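Local coordinates for HpcE (Thermus thermophilus, PDB 1WZO), which probably isomerises 2-hydroxyhepta-2,4-diene-1,7-dioate in the breakdown of aromatic compounds, as a member of the fumarylacetoacetate hydrolase family, at residues Leu78-Gly90 and Gly234-Pro246. Sequence-based numbering, arbitrary orientation.
With GOL (glycerol), chain H.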
loop_
_atom_site.group_PDB
_atom_site.type_symbol
_atom_site.label_atom_id
_atom_site.label_comp_id
_atom_site.label_asym_id
_atom_site.label_seq_id
_atom_site.Cartn_x
_atom_site.Cartn_y
_atom_site.Cartn_z
ATOM N N LEU B 78 -5.283 2.981 15.986
ATOM C CA LEU B 78 -4.340 1.897 16.276
ATOM C C LEU B 78 -3.089 2.327 17.031
ATOM O O LEU B 78 -2.467 3.352 16.727
ATOM C CB LEU B 78 -3.944 1.178 14.982
ATOM C CG LEU B 78 -5.047 0.332 14.336
ATOM C CD1 LEU B 78 -4.681 0.027 12.887
ATOM C CD2 LEU B 78 -5.242 -0.961 15.135
ATOM N N LEU B 79 -2.721 1.521 18.024
ATOM C CA LEU B 79 -1.554 1.791 18.844
ATOM C C LEU B 79 -0.889 0.465 19.200
ATOM O O LEU B 79 -1.567 -0.499 19.539
ATOM C CB LEU B 79 -1.977 2.511 20.127
ATOM C CG LEU B 79 -0.851 3.021 21.031
ATOM C CD1 LEU B 79 -0.173 4.238 20.392
ATOM C CD2 LEU B 79 -1.438 3.396 22.399
ATOM N N PRO B 80 0.446 0.402 19.134
ATOM C CA PRO B 80 1.124 -0.852 19.466
ATOM C C PRO B 80 1.296 -1.077 20.961
ATOM O O PRO B 80 1.114 -0.165 21.777
ATOM C CB PRO B 80 2.470 -0.700 18.771
ATOM C CG PRO B 80 2.755 0.755 18.987
ATOM C CD PRO B 80 1.414 1.405 18.651
ATOM N N HIS B 81 1.653 -2.309 21.299
ATOM C CA HIS B 81 1.927 -2.708 22.669
ATOM C C HIS B 81 2.996 -1.730 23.159
ATOM O O HIS B 81 3.935 -1.421 22.425
ATOM C CB HIS B 81 2.459 -4.149 22.656
ATOM C CG HIS B 81 2.949 -4.645 23.981
ATOM N ND1 HIS B 81 2.184 -4.599 25.128
ATOM C CD2 HIS B 81 4.113 -5.245 24.330
ATOM C CE1 HIS B 81 2.856 -5.149 26.126
ATOM N NE2 HIS B 81 4.030 -5.549 25.668
ATOM N N LYS B 82 2.831 -1.227 24.379
ATOM C CA LYS B 82 3.767 -0.277 24.987
ATOM C C LYS B 82 3.566 1.175 24.531
ATOM O O LYS B 82 4.168 2.091 25.092
ATOM C CB LYS B 82 5.219 -0.695 24.721
ATOM C CG LYS B 82 5.606 -2.049 25.307
ATOM C CD LYS B 82 5.471 -2.060 26.819
ATOM C CE LYS B 82 5.991 -3.366 27.407
ATOM N NZ LYS B 82 5.826 -3.412 28.889
ATOM N N GLY B 83 2.736 1.383 23.513
ATOM C CA GLY B 83 2.476 2.737 23.043
ATOM C C GLY B 83 1.697 3.521 24.087
ATOM O O GLY B 83 1.033 2.932 24.941
ATOM N N VAL B 84 1.762 4.849 24.020
ATOM C CA VAL B 84 1.072 5.704 24.983
ATOM C C VAL B 84 -0.316 6.159 24.534
ATOM O O VAL B 84 -0.473 6.769 23.468
ATOM C CB VAL B 84 1.919 6.966 25.302
ATOM C CG1 VAL B 84 1.164 7.878 26.257
ATOM C CG2 VAL B 84 3.260 6.563 25.901
ATOM N N VAL B 85 -1.324 5.861 25.346
ATOM C CA VAL B 85 -2.691 6.273 25.042
ATOM C C VAL B 85 -2.859 7.710 25.513
ATOM O O VAL B 85 -2.462 8.055 26.631
ATOM C CB VAL B 85 -3.725 5.382 25.767
ATOM C CG1 VAL B 85 -5.130 5.987 25.638
ATOM C CG2 VAL B 85 -3.701 3.977 25.172
ATOM N N LEU B 86 -3.440 8.551 24.664
ATOM C CA LEU B 86 -3.646 9.949 25.012
ATOM C C LEU B 86 -5.037 10.158 25.596
ATOM O O LEU B 86 -6.052 9.839 24.969
ATOM C CB LEU B 86 -3.443 10.835 23.774
ATOM C CG LEU B 86 -2.049 10.709 23.148
ATOM C CD1 LEU B 86 -1.996 11.463 21.835
ATOM C CD2 LEU B 86 -1.004 11.237 24.113
ATOM N N TYR B 87 -5.074 10.696 26.810
ATOM C CA TYR B 87 -6.330 10.957 27.503
ATOM C C TYR B 87 -6.913 12.290 27.013
ATOM O O TYR B 87 -6.237 13.312 27.040
ATOM C CB TYR B 87 -6.067 10.992 29.012
ATOM C CG TYR B 87 -7.306 11.044 29.878
ATOM C CD1 TYR B 87 -8.001 12.239 30.066
ATOM C CD2 TYR B 87 -7.772 9.901 30.525
ATOM C CE1 TYR B 87 -9.127 12.294 30.885
ATOM C CE2 TYR B 87 -8.897 9.942 31.347
ATOM C CZ TYR B 87 -9.567 11.144 31.523
ATOM O OH TYR B 87 -10.665 11.199 32.351
ATOM N N PRO B 88 -8.176 12.290 26.552
ATOM C CA PRO B 88 -8.818 13.515 26.060
ATOM C C PRO B 88 -8.858 14.609 27.116
ATOM O O PRO B 88 -9.379 14.402 28.212
ATOM C CB PRO B 88 -10.217 13.045 25.677
ATOM C CG PRO B 88 -10.000 11.614 25.295
ATOM C CD PRO B 88 -9.076 11.137 26.391
ATOM N N LYS B 89 -8.314 15.770 26.775
ATOM C CA LYS B 89 -8.280 16.906 27.691
ATOM C C LYS B 89 -9.665 17.229 28.236
ATOM O O LYS B 89 -10.601 17.455 27.470
ATOM C CB LYS B 89 -7.725 18.138 26.973
ATOM C CG LYS B 89 -7.543 19.356 27.870
ATOM C CD LYS B 89 -6.457 19.111 28.910
ATOM C CE LYS B 89 -5.147 18.703 28.245
ATOM N NZ LYS B 89 -4.768 19.661 27.170
ATOM N N GLY B 90 -9.793 17.245 29.558
ATOM C CA GLY B 90 -11.066 17.563 30.180
ATOM C C GLY B 90 -12.081 16.437 30.293
ATOM O O GLY B 90 -13.125 16.609 30.924
ATOM N N GLY B 234 -3.933 -17.329 26.330
ATOM C CA GLY B 234 -3.088 -17.717 25.214
ATOM C C GLY B 234 -2.610 -16.635 24.256
ATOM O O GLY B 234 -1.837 -16.925 23.343
ATOM N N LEU B 235 -3.036 -15.393 24.454
ATOM C CA LEU B 235 -2.639 -14.318 23.542
ATOM C C LEU B 235 -1.614 -13.334 24.111
ATOM O O LEU B 235 -1.283 -12.333 23.468
ATOM C CB LEU B 235 -3.884 -13.552 23.076
ATOM C CG LEU B 235 -5.044 -14.408 22.542
ATOM C CD1 LEU B 235 -6.172 -13.500 22.057
ATOM C CD2 LEU B 235 -4.565 -15.302 21.410
ATOM N N GLY B 236 -1.112 -13.615 25.309
ATOM C CA GLY B 236 -0.129 -12.734 25.914
ATOM C C GLY B 236 -0.726 -11.574 26.687
ATOM O O GLY B 236 -1.852 -11.654 27.182
ATOM N N ALA B 237 0.030 -10.484 26.784
ATOM C CA ALA B 237 -0.422 -9.308 27.511
ATOM C C ALA B 237 -0.118 -8.023 26.740
ATOM O O ALA B 237 1.007 -7.811 26.276
ATOM C CB ALA B 237 0.237 -9.262 28.899
ATOM N N LEU B 238 -1.138 -7.180 26.606
ATOM C CA LEU B 238 -1.028 -5.905 25.901
ATOM C C LEU B 238 -1.016 -4.818 26.964
ATOM O O LEU B 238 -1.990 -4.647 27.696
ATOM C CB LEU B 238 -2.230 -5.722 24.968
ATOM C CG LEU B 238 -2.399 -4.411 24.189
ATOM C CD1 LEU B 238 -1.255 -4.231 23.197
ATOM C CD2 LEU B 238 -3.745 -4.453 23.447
ATOM N N GLU B 239 0.084 -4.081 27.041
ATOM C CA GLU B 239 0.227 -3.044 28.049
ATOM C C GLU B 239 0.432 -1.633 27.506
ATOM O O GLU B 239 1.286 -1.402 26.645
ATOM C CB GLU B 239 1.384 -3.409 28.974
ATOM C CG GLU B 239 1.736 -2.346 29.988
ATOM C CD GLU B 239 2.912 -2.754 30.844
ATOM O OE1 GLU B 239 2.709 -3.539 31.793
ATOM O OE2 GLU B 239 4.038 -2.299 30.556
ATOM N N ASN B 240 -0.353 -0.694 28.028
ATOM C CA ASN B 240 -0.250 0.696 27.602
ATOM C C ASN B 240 -0.491 1.705 28.711
ATOM O O ASN B 240 -1.479 1.623 29.447
ATOM C CB ASN B 240 -1.241 1.014 26.474
ATOM C CG ASN B 240 -1.099 0.095 25.291
ATOM O OD1 ASN B 240 -1.725 -0.959 25.235
ATOM N ND2 ASN B 240 -0.264 0.483 24.338
ATOM N N PRO B 241 0.427 2.667 28.854
ATOM C CA PRO B 241 0.270 3.694 29.879
ATOM C C PRO B 241 -0.576 4.809 29.260
ATOM O O PRO B 241 -0.741 4.861 28.035
ATOM C CB PRO B 241 1.704 4.122 30.160
ATOM C CG PRO B 241 2.369 3.959 28.831
ATOM C CD PRO B 241 1.801 2.655 28.317
ATOM N N ILE B 242 -1.112 5.683 30.103
ATOM C CA ILE B 242 -1.943 6.791 29.649
ATOM C C ILE B 242 -1.318 8.125 30.045
ATOM O O ILE B 242 -0.826 8.281 31.163
ATOM C CB ILE B 242 -3.339 6.724 30.284
ATOM C CG1 ILE B 242 -3.973 5.364 30.000
ATOM C CG2 ILE B 242 -4.203 7.859 29.755
ATOM C CD1 ILE B 242 -5.270 5.140 30.735
ATOM N N GLU B 243 -1.335 9.078 29.118
ATOM C CA GLU B 243 -0.790 10.411 29.353
ATOM C C GLU B 243 -1.823 11.423 28.873
ATOM O O GLU B 243 -2.661 11.110 28.026
ATOM C CB GLU B 243 0.511 10.616 28.566
ATOM C CG GLU B 243 1.765 10.027 29.185
ATOM C CD GLU B 243 2.984 10.234 28.303
ATOM O OE1 GLU B 243 2.962 11.173 27.478
ATOM O OE2 GLU B 243 3.971 9.473 28.436
ATOM N N GLU B 244 -1.769 12.632 29.416
ATOM C CA GLU B 244 -2.701 13.671 29.005
ATOM C C GLU B 244 -2.231 14.270 27.689
ATOM O O GLU B 244 -1.036 14.267 27.388
ATOM C CB GLU B 244 -2.783 14.769 30.059
ATOM C CG GLU B 244 -3.335 14.306 31.386
ATOM C CD GLU B 244 -4.311 15.298 31.971
ATOM O OE1 GLU B 244 -5.361 15.535 31.333
ATOM O OE2 GLU B 244 -4.029 15.840 33.061
ATOM N N GLU B 245 -3.172 14.779 26.901
ATOM C CA GLU B 245 -2.827 15.384 25.625
ATOM C C GLU B 245 -1.968 16.610 25.893
ATOM O O GLU B 245 -2.020 17.189 26.980
ATOM C CB GLU B 245 -4.091 15.793 24.869
ATOM C CG GLU B 245 -5.069 14.656 24.665
ATOM C CD GLU B 245 -6.271 15.051 23.831
ATOM O OE1 GLU B 245 -6.936 16.058 24.167
ATOM O OE2 GLU B 245 -6.552 14.345 22.839
ATOM N N PRO B 246 -1.158 17.019 24.906
ATOM C CA PRO B 246 -0.293 18.189 25.066
ATOM C C PRO B 246 -1.074 19.429 25.487
ATOM O O PRO B 246 -0.655 20.073 26.473
ATOM C CB PRO B 246 0.352 18.333 23.686
ATOM C CG PRO B 246 -0.673 17.741 22.762
ATOM C CD PRO B 246 -1.101 16.514 23.523
ATOM O OXT PRO B 246 -2.093 19.739 24.831
HETATM C C1 GOL H . 5.815 -8.673 25.965
HETATM O O1 GOL H . 6.256 -7.487 26.607
HETATM C C2 GOL H . 4.645 -9.315 26.716
HETATM O O2 GOL H . 3.554 -8.396 26.825
HETATM C C3 GOL H . 4.187 -10.576 25.984
HETATM O O3 GOL H . 3.096 -11.186 26.649
HETATM O O HOH W 1 -5.540 15.231 28.705
HETATM O O HOH W 2 -7.824 16.626 31.201
#
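Strand 85-87 runs parallel to strand 237-244 through three main-chain hydrogen bonds: Val85 N to Pro241 O, Glu243 N to Val85 O, and Tyr87 N to Glu243 O. This pairing makes 85-87 an outer strand, within this chain, of a mixed five-stranded sheet; beyond Tyr87 the pairing thins to a weak bond from Glu245 N to Tyr87 O, and a water joins Tyr87 O, Glu245 N and Glu244 OE1.

Where the pairing gives way to the type II turn Pro80-Gly83, side chains supplement the main chain. Asn240 ND2 gives one bond to Gly83 O (2.8 Å) and another to Pro80 O (3.0 Å), both partners lying in its amide plane. Pro80 O also accepts Gly83 N, the turn's own bond, from the opposite face of its carbonyl plane. The His81 ring, swung anti to its own main-chain nitrogen (chi1 173°), presents ND1 edge-on to Glu239 N (2.9 Å), nearly straight at 177°. The remaining main-chain bond here runs from Lys82 N to Glu239 O, 2.7 Å away. At the far end the carboxylate oxygen Glu245 OE1 accepts the backbone amide Lys89 N at 3.0 Å, from above the carboxylate plane.

Among the charges, Lys82 NZ approaches Glu239 OE2 likewise from above its plane (2.7 Å), while Lys89 NZ makes a longer salt bridge to the C-terminal Pro246 OXT. Glu243 instead pairs with Lys9 of a second subunit.

Apolar contact is modest: Ile242 CG2 lies 3.7 Å from Tyr87 CB and at the edge of the Tyr87 ring, and Val84 CG1 lies across the Glu243 side chain.

Because ND1 accepts the Glu239 amide proton, any proton on a neutral His81 would sit on NE2, which meets a glycerol hydroxyl; the amide thus probably fixes both tautomer and ring rotation.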